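Side-chain contacts in ribonucleoside-diphosphate reductase (Pseudomonas aeruginosa, PDB 5IM3), which catalyses the reduction of ribonucleoside diphosphates to deoxyribonucleotides, probably supplying precursors for DNA synthesis, and here binds the nucleotide dATP: residues R76-Q81 and E106-R111; E214-Y219 and D812-G817; V804-L809 and D846-A851. One frame throughout, in Å; residues are numbered along the deposited sequence.

Contact 1 of 3, residues R76-Q81 and E106-R111; sequences RRLTEQ and ELALMR
Leu78 and Ala108 meet at the crossing of two helices of the N-terminal ATP cone, 69-88 and 98-111. The axes of the two short segments pass 9.4 Å apart, with their directions 126° from each other, and the small methyl of Ala108 sits where CA of Leu78 and CA of Ala108 are nearest, consistent with a close approach of the helices there. Leu78 works with both branches. Its CD2 lies against the backbone of the opposing helix, 3.5 Å from Ala108 O, and also brushes the Ala108 methyl. CD1 goes instead to Leu109, whose CB is directed away from helix 69-88. With CG anti to its carbonyl carbon (chi1 -78°), Leu109 folds back so that its CD2 comes within 3.5 Å of Leu78 CD1, and the two leucine side chains cross nearly at right angles. Leu109 also packs on Phe57 of helix 46-60, which extends this apolar core to a third helix. The side chain of Leu109 is about 8 Å from a bound dATP, which places this packing near the nucleotide site. At the more open margin Gln81 reaches across with an extended chain, and its NE2 sits 3.5 Å from Ala108 CB, an amide nitrogen resting on a methyl group.

Contact 2 of 3, residues E214-Y219 and D812-G817; sequences EREPNY and DLKARG
Glu216 leaves its backbone with CG anti to N (chi1 171°) and then bends at chi2 (57°), which swings the carboxylate toward Lys814, whose chain runs out extended to meet it from the far helix. The two side chains cross at about a right angle and form a salt bridge between the loop that leads into helix 219-239 and the C-terminal part of helix 807-815. The bridge therefore joins the region of the second ATP cone to the barrel domain. The nearest CA atoms, those of Glu216 and Lys814, are 10.3 Å apart, a gap spanned by the two long side chains. In the model Glu216 OE1 and Lys814 NZ are only 2.2 Å apart, too close to be real, so the pairing of the charges is credible but its exact geometry is doubtful. Glu216 OE2 faces its own chain and accepts a weak capping bond from Asn218 N. That bond lies within a type I beta turn from Glu216 to Tyr219, and it may help to orient the carboxylate. Around the bridge, Pro217 packs on Pro807 and Val810, and Glu214 OE1 makes a second salt bridge, to Lys828 NZ. The lysine stands close to the end of its helix, where Gly817, with positive phi, completes a Schellman motif. There Gly817 N donates back to Lys814 O at 2.8 Å.

Contact 3 of 3, residues V804-L809 and D846-A851; sequences VINPYL and DLYATA
Leu809 covers one face of the Tyr848 ring, and Tyr848 contributes the largest buried surface of the contact. The CA of Leu809 makes a CH-pi contact, 3.8 Å from the centroid of the Tyr848 ring and 30° off the normal. From the same side Leu809 CD1 reaches the ring nearer its rim, and Leu809 CB touches Tyr848 CE1 at 3.6 Å. At the edge the approach is different: Asn806 ND2 lies near the ring plane, 3.5 Å from Tyr848 CE1, with the amide turned 70° to the ring. Tyr848 also stacks with Tyr670 of helix 665-672. These packed residues belong to the ten-stranded alpha-beta barrel domain, where strand 802-805 turns into helix 807-815 and meets the residue that follows helix 842-847. Polar interactions cap that turn. Asn806 is the N-cap of helix 807-815; with CG anti to its backbone N (chi1 -178°), it brings OD1 to the backbone amides of the first helical turn, accepting from Tyr808 N at 2.8 Å and weakly from Leu809 N, while ND2 is bonded to Asn791 OD1. The phenol of Tyr848 ends beside the backbone of the same turn, its OH 2.8 Å from Tyr808 O and 3.2 Å from Tyr808 CB, but it is Asp812 OD2 that pairs with this hydroxyl in a hydrogen bond.

From the N terminus, contact 1 comes first: it closes a short loop within the N-terminal ATP cone and is complete before the other two open. Its nearest atoms lie about 26 Å from those of contact 2 and about 31 Å from those of contact 3. Contact 2 opens at 214-219 and is completed only at 812-817, a span of nearly 600 residues that ties the second ATP cone region to the barrel domain. Contact 3 opens at 804-809, inside that span, and closes at 846-851, beyond it, so the two cross. Both draw on helix 807-815 and touch directly, for instance where Ile805 CD1 packs against Glu214 O.

Contact 1 of 3, residues R76-Q81 and E106-R111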
loop_
_atom_site.group_PDB
_atom_site.type_symbol
_atom_site.label_atom_id
_atom_site.label_comp_id
_atom_site.label_asym_id
_atom_site.label_seq_id
_atom_site.Cartn_x
_atom_site.Cartn_y
_atom_site.Cartn_z
ATOM N N ARG A 76 33.005 -3.394 48.727
ATOM C CA ARG A 76 34.058 -2.916 47.839
ATOM C C ARG A 76 33.612 -2.924 46.385
ATOM O O ARG A 76 34.129 -2.149 45.573
ATOM C CB ARG A 76 35.318 -3.763 48.015
ATOM C CG ARG A 76 35.963 -3.622 49.382
ATOM C CD ARG A 76 37.159 -4.551 49.532
ATOM N NE ARG A 76 38.217 -4.261 48.564
ATOM C CZ ARG A 76 39.345 -4.961 48.445
ATOM N NH1 ARG A 76 39.576 -6.003 49.228
ATOM N NH2 ARG A 76 40.248 -4.623 47.537
ATOM N N ARG A 77 32.663 -3.793 46.032
ATOM C CA ARG A 77 32.092 -3.749 44.692
ATOM C C ARG A 77 31.205 -2.522 44.522
ATOM O O ARG A 77 31.286 -1.823 43.505
ATOM C CB ARG A 77 31.302 -5.028 44.416
ATOM C CG ARG A 77 30.699 -5.098 43.020
ATOM C CD ARG A 77 29.894 -6.374 42.820
ATOM N NE ARG A 77 28.790 -6.481 43.771
ATOM C CZ ARG A 77 27.633 -5.835 43.655
ATOM N NH1 ARG A 77 27.416 -5.022 42.629
ATOM N NH2 ARG A 77 26.690 -5.996 44.574
ATOM N N LEU A 78 30.357 -2.240 45.513
ATOM C CA LEU A 78 29.521 -1.047 45.460
ATOM C C LEU A 78 30.370 0.218 45.508
ATOM O O LEU A 78 30.102 1.180 44.779
ATOM C CB LEU A 78 28.518 -1.063 46.614
ATOM C CG LEU A 78 27.554 -2.248 46.667
ATOM C CD1 LEU A 78 26.746 -2.200 47.950
ATOM C CD2 LEU A 78 26.635 -2.260 45.458
ATOM N N THR A 79 31.399 0.233 46.360
ATOM C CA THR A 79 32.277 1.394 46.441
ATOM C C THR A 79 32.993 1.642 45.122
ATOM O O THR A 79 33.232 2.796 44.751
ATOM C CB THR A 79 33.297 1.206 47.567
ATOM O OG1 THR A 79 32.610 1.049 48.816
ATOM C CG2 THR A 79 34.234 2.405 47.662
ATOM N N GLU A 80 33.341 0.575 44.398
ATOM C CA GLU A 80 34.076 0.730 43.149
ATOM C C GLU A 80 33.212 1.383 42.077
ATOM O O GLU A 80 33.643 2.334 41.414
ATOM C CB GLU A 80 34.593 -0.631 42.679
ATOM C CG GLU A 80 35.115 -0.649 41.247
ATOM C CD GLU A 80 36.231 0.352 41.014
ATOM O OE1 GLU A 80 36.829 0.825 42.004
ATOM O OE2 GLU A 80 36.508 0.666 39.838
ATOM N N GLN A 81 31.988 0.886 41.886
ATOM C CA GLN A 81 31.127 1.453 40.854
ATOM C C GLN A 81 30.643 2.850 41.216
ATOM O O GLN A 81 30.208 3.589 40.327
ATOM C CB GLN A 81 29.939 0.527 40.581
ATOM C CG GLN A 81 29.057 0.233 41.781
ATOM C CD GLN A 81 28.073 -0.893 41.509
ATOM O OE1 GLN A 81 28.379 -1.837 40.779
ATOM N NE2 GLN A 81 26.885 -0.796 42.091
ATOM N N GLU A 106 23.333 5.347 47.738
ATOM C CA GLU A 106 21.997 4.762 47.740
ATOM C C GLU A 106 21.691 4.110 46.400
ATOM O O GLU A 106 21.094 3.029 46.349
ATOM C CB GLU A 106 20.946 5.826 48.057
ATOM C CG GLU A 106 20.983 6.354 49.487
ATOM C CD GLU A 106 19.918 7.410 49.753
ATOM O OE1 GLU A 106 19.185 7.780 48.807
ATOM O OE2 GLU A 106 19.812 7.872 50.913
ATOM N N LEU A 107 22.099 4.751 45.303
ATOM C CA LEU A 107 21.833 4.200 43.980
ATOM C C LEU A 107 22.477 2.828 43.821
ATOM O O LEU A 107 21.838 1.881 43.350
ATOM C CB LEU A 107 22.333 5.167 42.905
ATOM C CG LEU A 107 22.161 4.718 41.449
ATOM C CD1 LEU A 107 20.691 4.488 41.114
ATOM C CD2 LEU A 107 22.773 5.733 40.494
ATOM N N ALA A 108 23.745 2.700 44.221
ATOM C CA ALA A 108 24.448 1.430 44.067
ATOM C C ALA A 108 23.795 0.336 44.904
ATOM O O ALA A 108 23.582 -0.784 44.425
ATOM C CB ALA A 108 25.919 1.598 44.449
ATOM N N LEU A 109 23.475 0.641 46.165
ATOM C CA LEU A 109 22.773 -0.326 47.004
ATOM C C LEU A 109 21.445 -0.733 46.377
ATOM O O LEU A 109 21.077 -1.914 46.390
ATOM C CB LEU A 109 22.540 0.258 48.398
ATOM C CG LEU A 109 23.733 0.259 49.357
ATOM C CD1 LEU A 109 23.498 1.238 50.504
ATOM C CD2 LEU A 109 23.986 -1.145 49.890
ATOM N N MET A 110 20.717 0.234 45.813
ATOM C CA MET A 110 19.384 -0.041 45.290
ATOM C C MET A 110 19.438 -0.872 44.014
ATOM O O MET A 110 18.660 -1.819 43.854
ATOM C CB MET A 110 18.645 1.270 45.042
ATOM C CG MET A 110 18.232 1.990 46.309
ATOM S SD MET A 110 17.427 3.555 45.942
ATOM C CE MET A 110 17.117 4.183 47.591
ATOM N N ARG A 111 20.333 -0.528 43.081
ATOM C CA ARG A 111 20.418 -1.292 41.841
ATOM C C ARG A 111 20.876 -2.722 42.088
ATOM O O ARG A 111 20.580 -3.601 41.273
ATOM C CB ARG A 111 21.361 -0.608 40.848
ATOM C CG ARG A 111 20.858 0.734 40.336
ATOM C CD ARG A 111 21.629 1.189 39.108
ATOM N NE ARG A 111 21.046 0.664 37.872
ATOM C CZ ARG A 111 20.278 1.361 37.036
ATOM N NH1 ARG A 111 19.989 2.635 37.275
ATOM N NH2 ARG A 111 19.800 0.782 35.941
#

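Contact 2 of 3, residues E214-Y219 and D812-G817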
loop_
_atom_site.group_PDB
_atom_site.type_symbol
_atom_site.label_atom_id
_atom_site.label_comp_id
_atom_site.label_asym_id
_atom_site.label_seq_id
_atom_site.Cartn_x
_atom_site.Cartn_y
_atom_site.Cartn_z
ATOM N N GLU A 214 -5.494 24.713 37.336
ATOM C CA GLU A 214 -5.313 23.298 37.027
ATOM C C GLU A 214 -5.816 22.418 38.165
ATOM O O GLU A 214 -6.421 21.366 37.923
ATOM C CB GLU A 214 -3.839 23.010 36.736
ATOM C CG GLU A 214 -3.566 21.596 36.244
ATOM C CD GLU A 214 -2.117 21.381 35.850
ATOM O OE1 GLU A 214 -1.383 20.722 36.614
ATOM O OE2 GLU A 214 -1.710 21.880 34.779
ATOM N N ARG A 215 -5.577 22.828 39.411
ATOM C CA ARG A 215 -6.021 22.056 40.564
ATOM C C ARG A 215 -7.370 22.511 41.103
ATOM O O ARG A 215 -7.994 21.770 41.870
ATOM C CB ARG A 215 -4.979 22.135 41.687
ATOM C CG ARG A 215 -3.610 21.574 41.314
ATOM C CD ARG A 215 -3.632 20.061 41.072
ATOM N NE ARG A 215 -3.694 19.281 42.312
ATOM C CZ ARG A 215 -4.759 18.608 42.745
ATOM N NH1 ARG A 215 -5.892 18.598 42.051
ATOM N NH2 ARG A 215 -4.692 17.933 43.885
ATOM N N GLU A 216 -7.835 23.698 40.721
ATOM C CA GLU A 216 -9.135 24.182 41.169
ATOM C C GLU A 216 -9.674 25.205 40.174
ATOM O O GLU A 216 -9.164 26.331 40.105
ATOM C CB GLU A 216 -9.031 24.789 42.568
ATOM C CG GLU A 216 -10.287 25.521 43.028
ATOM C CD GLU A 216 -11.516 24.638 42.994
ATOM O OE1 GLU A 216 -11.367 23.421 43.217
ATOM O OE2 GLU A 216 -12.623 25.158 42.734
ATOM N N PRO A 217 -10.710 24.865 39.401
ATOM C CA PRO A 217 -11.145 25.777 38.332
ATOM C C PRO A 217 -11.613 27.129 38.837
ATOM O O PRO A 217 -11.480 28.126 38.115
ATOM C CB PRO A 217 -12.281 24.999 37.652
ATOM C CG PRO A 217 -12.795 24.086 38.701
ATOM C CD PRO A 217 -11.594 23.691 39.511
ATOM N N ASN A 218 -12.146 27.204 40.058
ATOM C CA ASN A 218 -12.673 28.468 40.560
ATOM C C ASN A 218 -11.625 29.573 40.570
ATOM O O ASN A 218 -11.989 30.752 40.651
ATOM C CB ASN A 218 -13.248 28.283 41.964
ATOM C CG ASN A 218 -14.608 27.616 41.951
ATOM O OD1 ASN A 218 -15.408 27.833 41.042
ATOM N ND2 ASN A 218 -14.877 26.797 42.958
ATOM N N TYR A 219 -10.340 29.229 40.484
ATOM C CA TYR A 219 -9.315 30.259 40.362
ATOM C C TYR A 219 -9.429 31.036 39.060
ATOM O O TYR A 219 -8.913 32.156 38.976
ATOM C CB TYR A 219 -7.925 29.638 40.477
ATOM C CG TYR A 219 -7.545 29.317 41.900
ATOM C CD1 TYR A 219 -7.203 30.325 42.788
ATOM C CD2 TYR A 219 -7.537 28.010 42.359
ATOM C CE1 TYR A 219 -6.861 30.036 44.093
ATOM C CE2 TYR A 219 -7.195 27.715 43.663
ATOM C CZ TYR A 219 -6.857 28.733 44.524
ATOM O OH TYR A 219 -6.517 28.457 45.823
ATOM N N ASP A 812 -17.333 16.855 39.666
ATOM C CA ASP A 812 -17.872 15.526 39.939
ATOM C C ASP A 812 -16.817 14.620 40.561
ATOM O O ASP A 812 -17.129 13.816 41.445
ATOM C CB ASP A 812 -18.419 14.899 38.655
ATOM C CG ASP A 812 -19.841 15.335 38.344
ATOM O OD1 ASP A 812 -20.617 15.575 39.292
ATOM O OD2 ASP A 812 -20.185 15.429 37.147
ATOM N N LEU A 813 -15.564 14.729 40.109
ATOM C CA LEU A 813 -14.495 13.919 40.681
ATOM C C LEU A 813 -14.233 14.265 42.137
ATOM O O LEU A 813 -13.731 13.416 42.883
ATOM C CB LEU A 813 -13.208 14.085 39.871
ATOM C CG LEU A 813 -13.250 13.551 38.435
ATOM C CD1 LEU A 813 -11.977 13.919 37.681
ATOM C CD2 LEU A 813 -13.460 12.042 38.432
ATOM N N LYS A 814 -14.562 15.487 42.563
ATOM C CA LYS A 814 -14.437 15.830 43.975
ATOM C C LYS A 814 -15.468 15.081 44.809
ATOM O O LYS A 814 -15.141 14.518 45.860
ATOM C CB LYS A 814 -14.593 17.336 44.163
ATOM C CG LYS A 814 -13.432 18.146 43.638
ATOM C CD LYS A 814 -13.693 19.619 43.846
ATOM C CE LYS A 814 -12.441 20.441 43.661
ATOM N NZ LYS A 814 -12.655 21.833 44.132
ATOM N N ALA A 815 -16.723 15.064 44.352
ATOM C CA ALA A 815 -17.768 14.351 45.078
ATOM C C ALA A 815 -17.394 12.890 45.292
ATOM O O ALA A 815 -17.606 12.340 46.379
ATOM C CB ALA A 815 -19.092 14.461 44.323
ATOM N N ARG A 816 -16.837 12.244 44.267
ATOM C CA ARG A 816 -16.375 10.869 44.395
ATOM C C ARG A 816 -15.098 10.748 45.217
ATOM O O ARG A 816 -14.692 9.625 45.534
ATOM C CB ARG A 816 -16.134 10.267 43.008
ATOM C CG ARG A 816 -17.331 10.317 42.071
ATOM C CD ARG A 816 -18.428 9.359 42.504
ATOM N NE ARG A 816 -19.392 9.128 41.432
ATOM C CZ ARG A 816 -20.378 9.963 41.120
ATOM N NH1 ARG A 816 -20.536 11.093 41.796
ATOM N NH2 ARG A 816 -21.205 9.671 40.123
ATOM N N GLY A 817 -14.464 11.863 45.572
ATOM C CA GLY A 817 -13.159 11.808 46.200
ATOM C C GLY A 817 -12.049 11.375 45.273
ATOM O O GLY A 817 -11.026 10.867 45.740
#

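Contact 3 of 3, residues V804-L809 and D846-A851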
loop_
_atom_site.group_PDB
_atom_site.type_symbol
_atom_site.label_atom_id
_atom_site.label_comp_id
_atom_site.label_asym_id
_atom_site.label_seq_id
_atom_site.Cartn_x
_atom_site.Cartn_y
_atom_site.Cartn_z
ATOM N N VAL A 804 -6.070 23.468 31.080
ATOM C CA VAL A 804 -7.417 23.785 31.535
ATOM C C VAL A 804 -8.256 22.521 31.439
ATOM O O VAL A 804 -8.311 21.887 30.381
ATOM C CB VAL A 804 -8.048 24.922 30.711
ATOM C CG1 VAL A 804 -9.483 25.193 31.166
ATOM C CG2 VAL A 804 -7.201 26.182 30.820
ATOM N N ILE A 805 -8.913 22.165 32.539
ATOM C CA ILE A 805 -9.676 20.928 32.644
ATOM C C ILE A 805 -11.143 21.274 32.850
ATOM O O ILE A 805 -11.474 22.167 33.639
ATOM C CB ILE A 805 -9.151 20.047 33.797
ATOM C CG1 ILE A 805 -7.660 19.759 33.595
ATOM C CG2 ILE A 805 -9.951 18.746 33.898
ATOM C CD1 ILE A 805 -7.020 18.965 34.718
ATOM N N ASN A 806 -12.017 20.561 32.132
ATOM C CA ASN A 806 -13.468 20.688 32.229
ATOM C C ASN A 806 -13.884 20.968 33.670
ATOM O O ASN A 806 -13.734 20.095 34.536
ATOM C CB ASN A 806 -14.134 19.411 31.711
ATOM C CG ASN A 806 -15.651 19.482 31.728
ATOM O OD1 ASN A 806 -16.248 20.271 32.462
ATOM N ND2 ASN A 806 -16.283 18.638 30.921
ATOM N N PRO A 807 -14.402 22.165 33.971
ATOM C CA PRO A 807 -14.780 22.465 35.362
ATOM C C PRO A 807 -15.849 21.541 35.918
ATOM O O PRO A 807 -15.877 21.304 37.134
ATOM C CB PRO A 807 -15.277 23.916 35.284
ATOM C CG PRO A 807 -14.653 24.473 34.057
ATOM C CD PRO A 807 -14.568 23.333 33.093
ATOM N N TYR A 808 -16.734 21.014 35.071
ATOM C CA TYR A 808 -17.768 20.108 35.559
ATOM C C TYR A 808 -17.181 18.743 35.902
ATOM O O TYR A 808 -17.598 18.108 36.878
ATOM C CB TYR A 808 -18.881 19.975 34.519
ATOM C CG TYR A 808 -19.637 21.263 34.269
ATOM C CD1 TYR A 808 -19.153 22.212 33.378
ATOM C CD2 TYR A 808 -20.834 21.529 34.920
ATOM C CE1 TYR A 808 -19.837 23.389 33.144
ATOM C CE2 TYR A 808 -21.525 22.704 34.693
ATOM C CZ TYR A 808 -21.022 23.630 33.803
ATOM O OH TYR A 808 -21.708 24.801 33.569
ATOM N N LEU A 809 -16.203 18.283 35.116
ATOM C CA LEU A 809 -15.569 16.997 35.392
ATOM C C LEU A 809 -14.872 17.011 36.744
ATOM O O LEU A 809 -15.034 16.089 37.552
ATOM C CB LEU A 809 -14.574 16.656 34.281
ATOM C CG LEU A 809 -13.682 15.436 34.547
ATOM C CD1 LEU A 809 -14.523 14.195 34.786
ATOM C CD2 LEU A 809 -12.722 15.223 33.390
ATOM N N ASP A 846 -19.303 7.728 31.020
ATOM C CA ASP A 846 -20.324 8.033 30.023
ATOM C C ASP A 846 -20.662 9.520 30.008
ATOM O O ASP A 846 -20.798 10.120 28.936
ATOM C CB ASP A 846 -21.583 7.209 30.297
ATOM C CG ASP A 846 -21.331 5.716 30.213
ATOM O OD1 ASP A 846 -20.424 5.312 29.453
ATOM O OD2 ASP A 846 -22.037 4.948 30.902
ATOM N N LEU A 847 -20.798 10.127 31.189
ATOM C CA LEU A 847 -21.213 11.524 31.263
ATOM C C LEU A 847 -20.164 12.456 30.678
ATOM O O LEU A 847 -20.511 13.508 30.131
ATOM C CB LEU A 847 -21.505 11.904 32.714
ATOM C CG LEU A 847 -21.847 13.376 32.965
ATOM C CD1 LEU A 847 -23.111 13.772 32.224
ATOM C CD2 LEU A 847 -21.990 13.629 34.458
ATOM N N TYR A 848 -18.887 12.101 30.786
ATOM C CA TYR A 848 -17.800 12.921 30.274
ATOM C C TYR A 848 -17.137 12.287 29.060
ATOM O O TYR A 848 -15.958 12.509 28.789
ATOM C CB TYR A 848 -16.801 13.217 31.385
ATOM C CG TYR A 848 -17.421 14.170 32.370
ATOM C CD1 TYR A 848 -17.363 15.532 32.163
ATOM C CD2 TYR A 848 -18.121 13.705 33.466
ATOM C CE1 TYR A 848 -17.952 16.409 33.039
ATOM C CE2 TYR A 848 -18.711 14.574 34.347
ATOM C CZ TYR A 848 -18.628 15.927 34.130
ATOM O OH TYR A 848 -19.218 16.805 35.009
ATOM N N ALA A 849 -17.914 11.519 28.303
ATOM C CA ALA A 849 -17.464 11.090 26.998
ATOM C C ALA A 849 -17.263 12.313 26.117
ATOM O O ALA A 849 -17.998 13.296 26.209
ATOM C CB ALA A 849 -18.476 10.137 26.371
ATOM N N THR A 850 -16.234 12.255 25.284
ATOM C CA THR A 850 -15.853 13.351 24.414
ATOM C C THR A 850 -16.549 13.215 23.053
ATOM O O THR A 850 -17.231 12.229 22.772
ATOM C CB THR A 850 -14.320 13.393 24.355
ATOM O OG1 THR A 850 -13.847 14.375 25.284
ATOM C CG2 THR A 850 -13.782 13.693 22.969
ATOM N N ALA A 851 -16.412 14.242 22.210
ATOM C CA ALA A 851 -17.114 14.270 20.930
ATOM C C ALA A 851 -16.825 13.039 20.074
ATOM O O ALA A 851 -17.723 12.507 19.418
ATOM C CB ALA A 851 -16.740 15.539 20.170
#